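Local coordinates for protein immunoreactive 84kD antigen PG93 (Porphyromonas gingivalis, PDB 5M11) that serves as an essential bacterial surface component of the type-IX secretion system and binds zinc and calcium ions, at residues T589-K597 with I636-D644; H600-Y611 with C617-T625. All blocks are in the same frame, centred on the assembly; numbering follows the deposited sequence.

Contact 1: residues T589-K597 with I636-D644; sequences TVTDIVVDK and ILSLALNDD. With GOL (glycerol), chain R.
T591 turns OG1 between its backbone N and carbonyl carbon (chi1 56°), which aims the hydroxyl at I636 O, and a chi1 of -142° carries the D592 carboxylate to the backbone N of L639. These two polar grips join strands 589-595 and 636-642, the innermost strands of consecutive four-stranded antiparallel sheets, packed as neighbouring blades of a beta-propeller. The strands run nearly parallel, 10° apart, with axes 5.7 Å from each other; no backbone hydrogen bond links them, and side chains do the joining. T591 OG1 donates to I636 O at 2.6 Å, tilted from the carbonyl plane, with A604 O nearby as a weak alternative acceptor for the same proton. L639 N reaches the anti side of D592 OD2 at 2.9 Å. Each strand carries a classic beta bulge here: T591 and D592 face A604, while L637 and S638 bulge against strand 647-652. Farther along, packing turns apolar. The two methyls of V594 divide the work, CG2 lying 3.8 Å from L639 CB and CG1 3.7 Å from L641 CB. S638 OG bonds to F316 O beside strand 318-322. D592, with E318, belongs to a zinc site of this protein, and a zinc ion lies about 4 Å from the D592 side chain (nearest atoms). A glycerol, probably from the crystallisation liquor, also sits at the carboxylate, with glycerol O2 2.7 Å from both D592 OD2 and L639 O.

Contact 2: residues H600-Y611 with C617-T625; sequences HKWVATQGTGLY and CSKILAQFT. With ZN (zinc ion), chain E.
Q623 lays its extended side chain over one face of the Y611 ring, amide and ring planes only 12° apart, with CG 3.8 Å from the ring centroid. With CG anti to the backbone N (chi1 179°), the chain continues past the ring until NE2 donates to T608 O at 2.8 Å, a bond lying in the amide plane. This is the close part of a beta hairpin: L610 and F624 form an antiparallel hydrogen-bonded pair, and Y611 and Q623 the adjoining non-hydrogen-bonded pair. Among buried L610, G609 and W602, L610 CD2 meets F624 CD2 at 3.8 Å, and F624 CE2 comes to the edge of the W602 ring. Partly exposed I620, L621 and Q623 border the solvent side, where I620 CG2 meets the Y611 ring edge. L621 CD1 makes a CH-pi contact over the centre of the H600 ring, 3.5 Å from its centroid; H600 NE2 binds a zinc ion at 2.2 Å, shared with a water and one atom from elsewhere in the structure. Separately, C617 SG brushes K601 CD. Strand 620-624 is the outermost of its four-stranded blade, beyond 610-613, 601-606 and 589-595, and F624 meets W13 edge-to-face and touches F659 of the next blade.

Both contacts involve the sheet of strands 589-595, 601-606, 610-613 and 620-624, but at different levels. Contact 1 joins its innermost strand to that of the following blade through side chains, whereas contact 2 lies within the blade, where backbone bonds pair its two outer strands. Each is only partly buried, contact 1 at the propeller's inner strands and contact 2 at the blade's outer edge. Polar side-chain grips and valine-leucine packing mark contact 1; aromatic faces and edges mark contact 2, with a zinc-bound histidine at its border. Their centres are 10 Å apart, and they touch directly: V594 O probably accepts from W602 N, D596 OD1 from W602 NE1, and L639 packs against the backbone of W602.

Contact 1: residues T589-K597 with I636-D644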
loop_
_atom_site.group_PDB
_atom_site.type_symbol
_atom_site.label_atom_id
_atom_site.label_comp_id
_atom_site.label_asym_id
_atom_site.label_seq_id
_atom_site.Cartn_x
_atom_site.Cartn_y
_atom_site.Cartn_z
ATOM N N THR A 589 -18.389 4.495 1.398
ATOM C CA THR A 589 -18.052 3.416 2.336
ATOM C C THR A 589 -16.850 3.850 3.195
ATOM O O THR A 589 -15.745 4.043 2.683
ATOM C CB THR A 589 -17.835 2.114 1.571
ATOM O OG1 THR A 589 -19.078 1.750 0.968
ATOM C CG2 THR A 589 -17.350 0.991 2.451
ATOM N N VAL A 590 -17.103 4.037 4.502
ATOM C CA VAL A 590 -16.119 4.461 5.509
ATOM C C VAL A 590 -15.530 3.191 6.169
ATOM O O VAL A 590 -16.264 2.409 6.785
ATOM C CB VAL A 590 -16.729 5.465 6.546
ATOM C CG1 VAL A 590 -15.795 5.702 7.738
ATOM C CG2 VAL A 590 -17.082 6.788 5.884
ATOM N N THR A 591 -14.202 3.008 6.019
ATOM C CA THR A 591 -13.440 1.850 6.495
ATOM C C THR A 591 -12.826 2.092 7.896
ATOM O O THR A 591 -12.798 1.161 8.708
ATOM C CB THR A 591 -12.364 1.503 5.473
ATOM O OG1 THR A 591 -11.573 2.663 5.258
ATOM C CG2 THR A 591 -12.942 1.059 4.144
ATOM N N ASP A 592 -12.330 3.321 8.180
ATOM C CA ASP A 592 -11.754 3.630 9.496
ATOM C C ASP A 592 -11.979 5.077 9.912
ATOM O O ASP A 592 -12.185 5.962 9.068
ATOM C CB ASP A 592 -10.244 3.294 9.584
ATOM C CG ASP A 592 -9.813 2.714 10.941
ATOM O OD1 ASP A 592 -10.680 2.591 11.847
ATOM O OD2 ASP A 592 -8.625 2.349 11.083
ATOM N N ILE A 593 -11.964 5.292 11.243
ATOM C CA ILE A 593 -12.112 6.588 11.924
ATOM C C ILE A 593 -11.087 6.634 13.070
ATOM O O ILE A 593 -10.983 5.691 13.856
ATOM C CB ILE A 593 -13.577 6.909 12.433
ATOM C CG1 ILE A 593 -14.647 6.632 11.359
ATOM C CG2 ILE A 593 -13.699 8.363 12.941
ATOM C CD1 ILE A 593 -15.940 6.150 11.876
ATOM N N VAL A 594 -10.367 7.759 13.165
ATOM C CA VAL A 594 -9.384 8.083 14.194
ATOM C C VAL A 594 -9.700 9.518 14.674
ATOM O O VAL A 594 -10.149 10.335 13.866
ATOM C CB VAL A 594 -7.966 7.880 13.629
ATOM C CG1 VAL A 594 -6.950 8.829 14.244
ATOM C CG2 VAL A 594 -7.537 6.435 13.806
ATOM N N VAL A 595 -9.549 9.799 15.991
ATOM C CA VAL A 595 -9.892 11.110 16.565
ATOM C C VAL A 595 -8.636 11.851 17.117
ATOM O O VAL A 595 -7.882 11.320 17.950
ATOM C CB VAL A 595 -11.012 10.988 17.640
ATOM C CG1 VAL A 595 -11.345 12.344 18.258
ATOM C CG2 VAL A 595 -12.274 10.349 17.061
ATOM N N ASP A 596 -8.473 13.104 16.640
ATOM C CA ASP A 596 -7.453 14.116 16.965
ATOM C C ASP A 596 -7.400 14.504 18.432
ATOM O O ASP A 596 -8.355 14.318 19.178
ATOM C CB ASP A 596 -7.793 15.435 16.207
ATOM C CG ASP A 596 -6.929 15.801 15.019
ATOM O OD1 ASP A 596 -6.119 14.948 14.587
ATOM O OD2 ASP A 596 -7.065 16.950 14.511
ATOM N N LYS A 597 -6.317 15.199 18.781
ATOM C CA LYS A 597 -6.034 15.867 20.048
ATOM C C LYS A 597 -6.988 17.068 20.120
ATOM O O LYS A 597 -7.387 17.500 21.209
ATOM C CB LYS A 597 -4.550 16.293 20.028
ATOM C CG LYS A 597 -4.030 17.045 21.237
ATOM C CD LYS A 597 -2.563 17.472 21.040
ATOM C CE LYS A 597 -2.376 18.752 20.248
ATOM N NZ LYS A 597 -2.665 19.969 21.055
ATOM N N ILE A 636 -8.430 3.293 1.193
ATOM C CA ILE A 636 -7.742 3.216 2.483
ATOM C C ILE A 636 -8.432 2.154 3.325
ATOM O O ILE A 636 -9.641 2.214 3.517
ATOM C CB ILE A 636 -7.696 4.596 3.209
ATOM C CG1 ILE A 636 -7.242 5.727 2.257
ATOM C CG2 ILE A 636 -6.814 4.530 4.496
ATOM C CD1 ILE A 636 -7.556 7.109 2.737
ATOM N N LEU A 637 -7.654 1.200 3.834
ATOM C CA LEU A 637 -8.132 0.052 4.604
ATOM C C LEU A 637 -8.097 0.282 6.111
ATOM O O LEU A 637 -8.951 -0.258 6.826
ATOM C CB LEU A 637 -7.272 -1.181 4.247
ATOM C CG LEU A 637 -7.784 -2.038 3.082
ATOM C CD1 LEU A 637 -7.587 -1.356 1.736
ATOM C CD2 LEU A 637 -7.122 -3.391 3.082
ATOM N N SER A 638 -7.085 1.058 6.589
ATOM C CA SER A 638 -6.867 1.356 8.002
ATOM C C SER A 638 -6.190 2.723 8.250
ATOM O O SER A 638 -5.611 3.325 7.345
ATOM C CB SER A 638 -6.022 0.255 8.635
ATOM O OG SER A 638 -4.814 0.045 7.926
ATOM N N LEU A 639 -6.284 3.186 9.511
ATOM C CA LEU A 639 -5.699 4.396 10.096
ATOM C C LEU A 639 -5.114 4.088 11.519
ATOM O O LEU A 639 -5.511 3.102 12.165
ATOM C CB LEU A 639 -6.748 5.532 10.189
ATOM C CG LEU A 639 -7.242 6.212 8.903
ATOM C CD1 LEU A 639 -8.243 7.290 9.220
ATOM C CD2 LEU A 639 -6.092 6.785 8.054
ATOM N N ALA A 640 -4.154 4.921 11.981
ATOM C CA ALA A 640 -3.492 4.868 13.298
ATOM C C ALA A 640 -2.779 6.154 13.472
ATOM O O ALA A 640 -2.204 6.650 12.511
ATOM C CB ALA A 640 -2.521 3.698 13.397
ATOM N N LEU A 641 -2.824 6.730 14.658
ATOM C CA LEU A 641 -2.231 8.035 14.889
ATOM C C LEU A 641 -1.270 8.033 16.075
ATOM O O LEU A 641 -1.618 7.571 17.167
ATOM C CB LEU A 641 -3.388 9.023 15.122
ATOM C CG LEU A 641 -3.087 10.464 15.478
ATOM C CD1 LEU A 641 -2.600 11.222 14.274
ATOM C CD2 LEU A 641 -4.311 11.117 16.018
ATOM N N ASN A 642 -0.070 8.588 15.851
ATOM C CA ASN A 642 0.962 8.759 16.863
ATOM C C ASN A 642 0.719 10.128 17.485
ATOM O O ASN A 642 1.234 11.140 17.000
ATOM C CB ASN A 642 2.349 8.622 16.221
ATOM C CG ASN A 642 3.541 8.718 17.156
ATOM O OD1 ASN A 642 3.457 9.110 18.329
ATOM N ND2 ASN A 642 4.704 8.397 16.621
ATOM N N ASP A 643 -0.108 10.164 18.540
ATOM C CA ASP A 643 -0.537 11.396 19.219
ATOM C C ASP A 643 0.635 12.242 19.746
ATOM O O ASP A 643 0.463 13.449 19.919
ATOM C CB ASP A 643 -1.516 11.089 20.364
ATOM C CG ASP A 643 -2.712 10.244 19.941
ATOM O OD1 ASP A 643 -3.766 10.835 19.589
ATOM O OD2 ASP A 643 -2.596 8.987 19.963
ATOM N N ASP A 644 1.821 11.636 19.926
ATOM C CA ASP A 644 3.005 12.297 20.452
ATOM C C ASP A 644 3.781 13.124 19.421
ATOM O O ASP A 644 4.340 14.165 19.798
ATOM C CB ASP A 644 3.943 11.272 21.069
ATOM C CG ASP A 644 5.050 11.920 21.854
ATOM O OD1 ASP A 644 4.756 12.477 22.944
ATOM O OD2 ASP A 644 6.197 11.956 21.339
HETATM C C1 GOL R . -9.232 1.859 14.720
HETATM O O1 GOL R . -9.813 0.627 14.331
HETATM C C2 GOL R . -7.728 1.757 14.673
HETATM O O2 GOL R . -7.325 1.486 13.330
HETATM C C3 GOL R . -7.054 3.014 15.175
HETATM O O3 GOL R . -5.897 2.716 15.953
#

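Contact 2: residues H600-Y611 with C617-T625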
loop_
_atom_site.group_PDB
_atom_site.type_symbol
_atom_site.label_atom_id
_atom_site.label_comp_id
_atom_site.label_asym_id
_atom_site.label_seq_id
_atom_site.Cartn_x
_atom_site.Cartn_y
_atom_site.Cartn_z
ATOM N N HIS A 600 -10.904 16.444 16.305
ATOM C CA HIS A 600 -11.220 16.408 14.880
ATOM C C HIS A 600 -11.159 14.970 14.435
ATOM O O HIS A 600 -10.552 14.156 15.131
ATOM C CB HIS A 600 -10.283 17.304 14.054
ATOM C CG HIS A 600 -10.444 18.777 14.297
ATOM N ND1 HIS A 600 -9.375 19.648 14.152
ATOM C CD2 HIS A 600 -11.536 19.484 14.670
ATOM C CE1 HIS A 600 -9.849 20.850 14.432
ATOM N NE2 HIS A 600 -11.150 20.806 14.746
ATOM N N LYS A 601 -11.818 14.627 13.323
ATOM C CA LYS A 601 -11.908 13.235 12.892
ATOM C C LYS A 601 -11.187 12.948 11.579
ATOM O O LYS A 601 -11.436 13.615 10.580
ATOM C CB LYS A 601 -13.389 12.837 12.764
ATOM C CG LYS A 601 -14.059 12.468 14.089
ATOM C CD LYS A 601 -14.485 13.648 14.967
ATOM C CE LYS A 601 -14.727 13.160 16.370
ATOM N NZ LYS A 601 -15.177 14.231 17.300
ATOM N N TRP A 602 -10.288 11.947 11.584
ATOM C CA TRP A 602 -9.589 11.488 10.383
ATOM C C TRP A 602 -10.381 10.317 9.852
ATOM O O TRP A 602 -10.526 9.307 10.539
ATOM C CB TRP A 602 -8.122 11.132 10.657
ATOM C CG TRP A 602 -7.261 12.331 10.910
ATOM C CD1 TRP A 602 -6.927 12.858 12.123
ATOM C CD2 TRP A 602 -6.672 13.190 9.922
ATOM N NE1 TRP A 602 -6.144 13.980 11.953
ATOM C CE2 TRP A 602 -5.991 14.220 10.612
ATOM C CE3 TRP A 602 -6.673 13.207 8.515
ATOM C CZ2 TRP A 602 -5.322 15.253 9.946
ATOM C CZ3 TRP A 602 -6.004 14.229 7.855
ATOM C CH2 TRP A 602 -5.325 15.227 8.568
ATOM N N VAL A 603 -10.997 10.495 8.683
ATOM C CA VAL A 603 -11.840 9.472 8.075
ATOM C C VAL A 603 -11.203 8.845 6.820
ATOM O O VAL A 603 -10.990 9.534 5.811
ATOM C CB VAL A 603 -13.228 10.040 7.729
ATOM C CG1 VAL A 603 -14.138 8.937 7.210
ATOM C CG2 VAL A 603 -13.858 10.751 8.929
ATOM N N ALA A 604 -10.953 7.521 6.887
ATOM C CA ALA A 604 -10.508 6.692 5.774
ATOM C C ALA A 604 -11.729 6.152 5.059
ATOM O O ALA A 604 -12.674 5.687 5.713
ATOM C CB ALA A 604 -9.673 5.549 6.281
ATOM N N THR A 605 -11.726 6.225 3.723
ATOM C CA THR A 605 -12.819 5.752 2.874
ATOM C C THR A 605 -12.339 4.745 1.808
ATOM O O THR A 605 -11.173 4.731 1.407
ATOM C CB THR A 605 -13.552 6.935 2.166
ATOM O OG1 THR A 605 -12.809 7.386 1.023
ATOM C CG2 THR A 605 -13.898 8.092 3.105
ATOM N N GLN A 606 -13.284 3.948 1.316
ATOM C CA GLN A 606 -13.076 3.000 0.239
ATOM C C GLN A 606 -13.454 3.705 -1.057
ATOM O O GLN A 606 -14.638 3.820 -1.361
ATOM C CB GLN A 606 -13.921 1.734 0.492
ATOM C CG GLN A 606 -13.814 0.655 -0.572
ATOM C CD GLN A 606 -14.086 -0.701 0.023
ATOM O OE1 GLN A 606 -15.243 -1.108 0.215
ATOM N NE2 GLN A 606 -13.017 -1.422 0.347
ATOM N N GLY A 607 -12.454 4.277 -1.727
ATOM C CA GLY A 607 -12.591 4.940 -3.022
ATOM C C GLY A 607 -12.664 6.452 -3.136
ATOM O O GLY A 607 -12.749 6.954 -4.261
ATOM N N THR A 608 -12.681 7.208 -2.032
ATOM C CA THR A 608 -12.788 8.679 -2.161
ATOM C C THR A 608 -11.683 9.431 -1.347
ATOM O O THR A 608 -11.797 10.636 -1.084
ATOM C CB THR A 608 -14.210 9.186 -1.796
ATOM O OG1 THR A 608 -14.492 8.918 -0.420
ATOM C CG2 THR A 608 -15.301 8.608 -2.692
ATOM N N GLY A 609 -10.624 8.715 -0.993
ATOM C CA GLY A 609 -9.490 9.278 -0.277
ATOM C C GLY A 609 -9.658 9.396 1.220
ATOM O O GLY A 609 -10.368 8.605 1.845
ATOM N N LEU A 610 -8.951 10.383 1.795
ATOM C CA LEU A 610 -8.891 10.690 3.220
ATOM C C LEU A 610 -9.542 12.036 3.512
ATOM O O LEU A 610 -9.283 13.014 2.822
ATOM C CB LEU A 610 -7.404 10.698 3.680
ATOM C CG LEU A 610 -7.100 10.946 5.175
ATOM C CD1 LEU A 610 -7.307 9.704 5.984
ATOM C CD2 LEU A 610 -5.681 11.453 5.366
ATOM N N TYR A 611 -10.333 12.090 4.580
ATOM C CA TYR A 611 -11.002 13.313 5.016
ATOM C C TYR A 611 -10.613 13.688 6.424
ATOM O O TYR A 611 -10.368 12.813 7.250
ATOM C CB TYR A 611 -12.526 13.134 4.977
ATOM C CG TYR A 611 -13.108 12.975 3.595
ATOM C CD1 TYR A 611 -13.542 14.078 2.871
ATOM C CD2 TYR A 611 -13.304 11.712 3.042
ATOM C CE1 TYR A 611 -14.135 13.934 1.622
ATOM C CE2 TYR A 611 -13.881 11.555 1.787
ATOM C CZ TYR A 611 -14.275 12.672 1.068
ATOM O OH TYR A 611 -14.813 12.531 -0.189
ATOM N N CYS A 617 -18.160 16.650 12.974
ATOM C CA CYS A 617 -18.074 16.133 11.605
ATOM C C CYS A 617 -18.921 16.973 10.589
ATOM O O CYS A 617 -19.044 16.560 9.436
ATOM C CB CYS A 617 -18.451 14.652 11.561
ATOM S SG CYS A 617 -17.422 13.588 12.616
ATOM N N SER A 618 -19.451 18.163 11.006
ATOM C CA SER A 618 -20.292 19.047 10.184
ATOM C C SER A 618 -19.585 19.577 8.955
ATOM O O SER A 618 -20.182 19.594 7.877
ATOM C CB SER A 618 -20.784 20.240 10.991
ATOM O OG SER A 618 -21.747 19.833 11.944
ATOM N N LYS A 619 -18.333 20.042 9.110
ATOM C CA LYS A 619 -17.631 20.628 7.990
ATOM C C LYS A 619 -16.324 19.888 7.670
ATOM O O LYS A 619 -15.582 19.496 8.582
ATOM C CB LYS A 619 -17.383 22.124 8.255
ATOM C CG LYS A 619 -16.898 22.938 7.031
ATOM C CD LYS A 619 -17.815 22.845 5.797
ATOM C CE LYS A 619 -17.040 22.404 4.578
ATOM N NZ LYS A 619 -17.922 21.777 3.561
ATOM N N ILE A 620 -16.068 19.683 6.354
ATOM C CA ILE A 620 -14.846 19.062 5.854
ATOM C C ILE A 620 -13.732 20.094 6.018
ATOM O O ILE A 620 -13.826 21.183 5.440
ATOM C CB ILE A 620 -14.987 18.568 4.382
ATOM C CG1 ILE A 620 -16.178 17.606 4.213
ATOM C CG2 ILE A 620 -13.687 17.935 3.881
ATOM C CD1 ILE A 620 -16.824 17.609 2.794
ATOM N N LEU A 621 -12.723 19.781 6.855
ATOM C CA LEU A 621 -11.574 20.660 7.110
ATOM C C LEU A 621 -10.469 20.471 6.044
ATOM O O LEU A 621 -9.680 21.395 5.822
ATOM C CB LEU A 621 -10.980 20.438 8.514
ATOM C CG LEU A 621 -11.753 20.916 9.741
ATOM C CD1 LEU A 621 -11.021 20.502 11.003
ATOM C CD2 LEU A 621 -11.944 22.432 9.749
ATOM N N ALA A 622 -10.397 19.259 5.426
ATOM C CA ALA A 622 -9.452 18.871 4.370
ATOM C C ALA A 622 -9.793 17.484 3.800
ATOM O O ALA A 622 -10.416 16.668 4.484
ATOM C CB ALA A 622 -8.013 18.877 4.897
ATOM N N GLN A 623 -9.368 17.231 2.545
ATOM C CA GLN A 623 -9.505 15.957 1.845
ATOM C C GLN A 623 -8.291 15.719 0.915
ATOM O O GLN A 623 -7.932 16.588 0.104
ATOM C CB GLN A 623 -10.817 15.850 1.071
ATOM C CG GLN A 623 -10.938 14.523 0.328
ATOM C CD GLN A 623 -11.856 14.537 -0.867
ATOM O OE1 GLN A 623 -12.309 15.582 -1.368
ATOM N NE2 GLN A 623 -12.136 13.353 -1.364
ATOM N N PHE A 624 -7.673 14.524 1.054
ATOM C CA PHE A 624 -6.507 14.071 0.296
ATOM C C PHE A 624 -6.864 12.850 -0.515
ATOM O O PHE A 624 -7.499 11.927 -0.012
ATOM C CB PHE A 624 -5.306 13.778 1.213
ATOM C CG PHE A 624 -5.085 14.843 2.259
ATOM C CD1 PHE A 624 -4.333 15.977 1.972
ATOM C CD2 PHE A 624 -5.686 14.747 3.511
ATOM C CE1 PHE A 624 -4.163 16.982 2.927
ATOM C CE2 PHE A 624 -5.524 15.757 4.461
ATOM C CZ PHE A 624 -4.764 16.868 4.166
ATOM N N THR A 625 -6.499 12.891 -1.799
ATOM C CA THR A 625 -6.704 11.861 -2.813
ATOM C C THR A 625 -5.408 11.659 -3.601
ATOM O O THR A 625 -4.422 12.368 -3.373
ATOM C CB THR A 625 -7.843 12.249 -3.750
ATOM O OG1 THR A 625 -7.537 13.517 -4.313
ATOM C CG2 THR A 625 -9.196 12.266 -3.071
HETATM ZN ZN ZN E . -12.562 22.371 15.260
HETATM O O HOH W 1 -12.332 23.741 13.271
#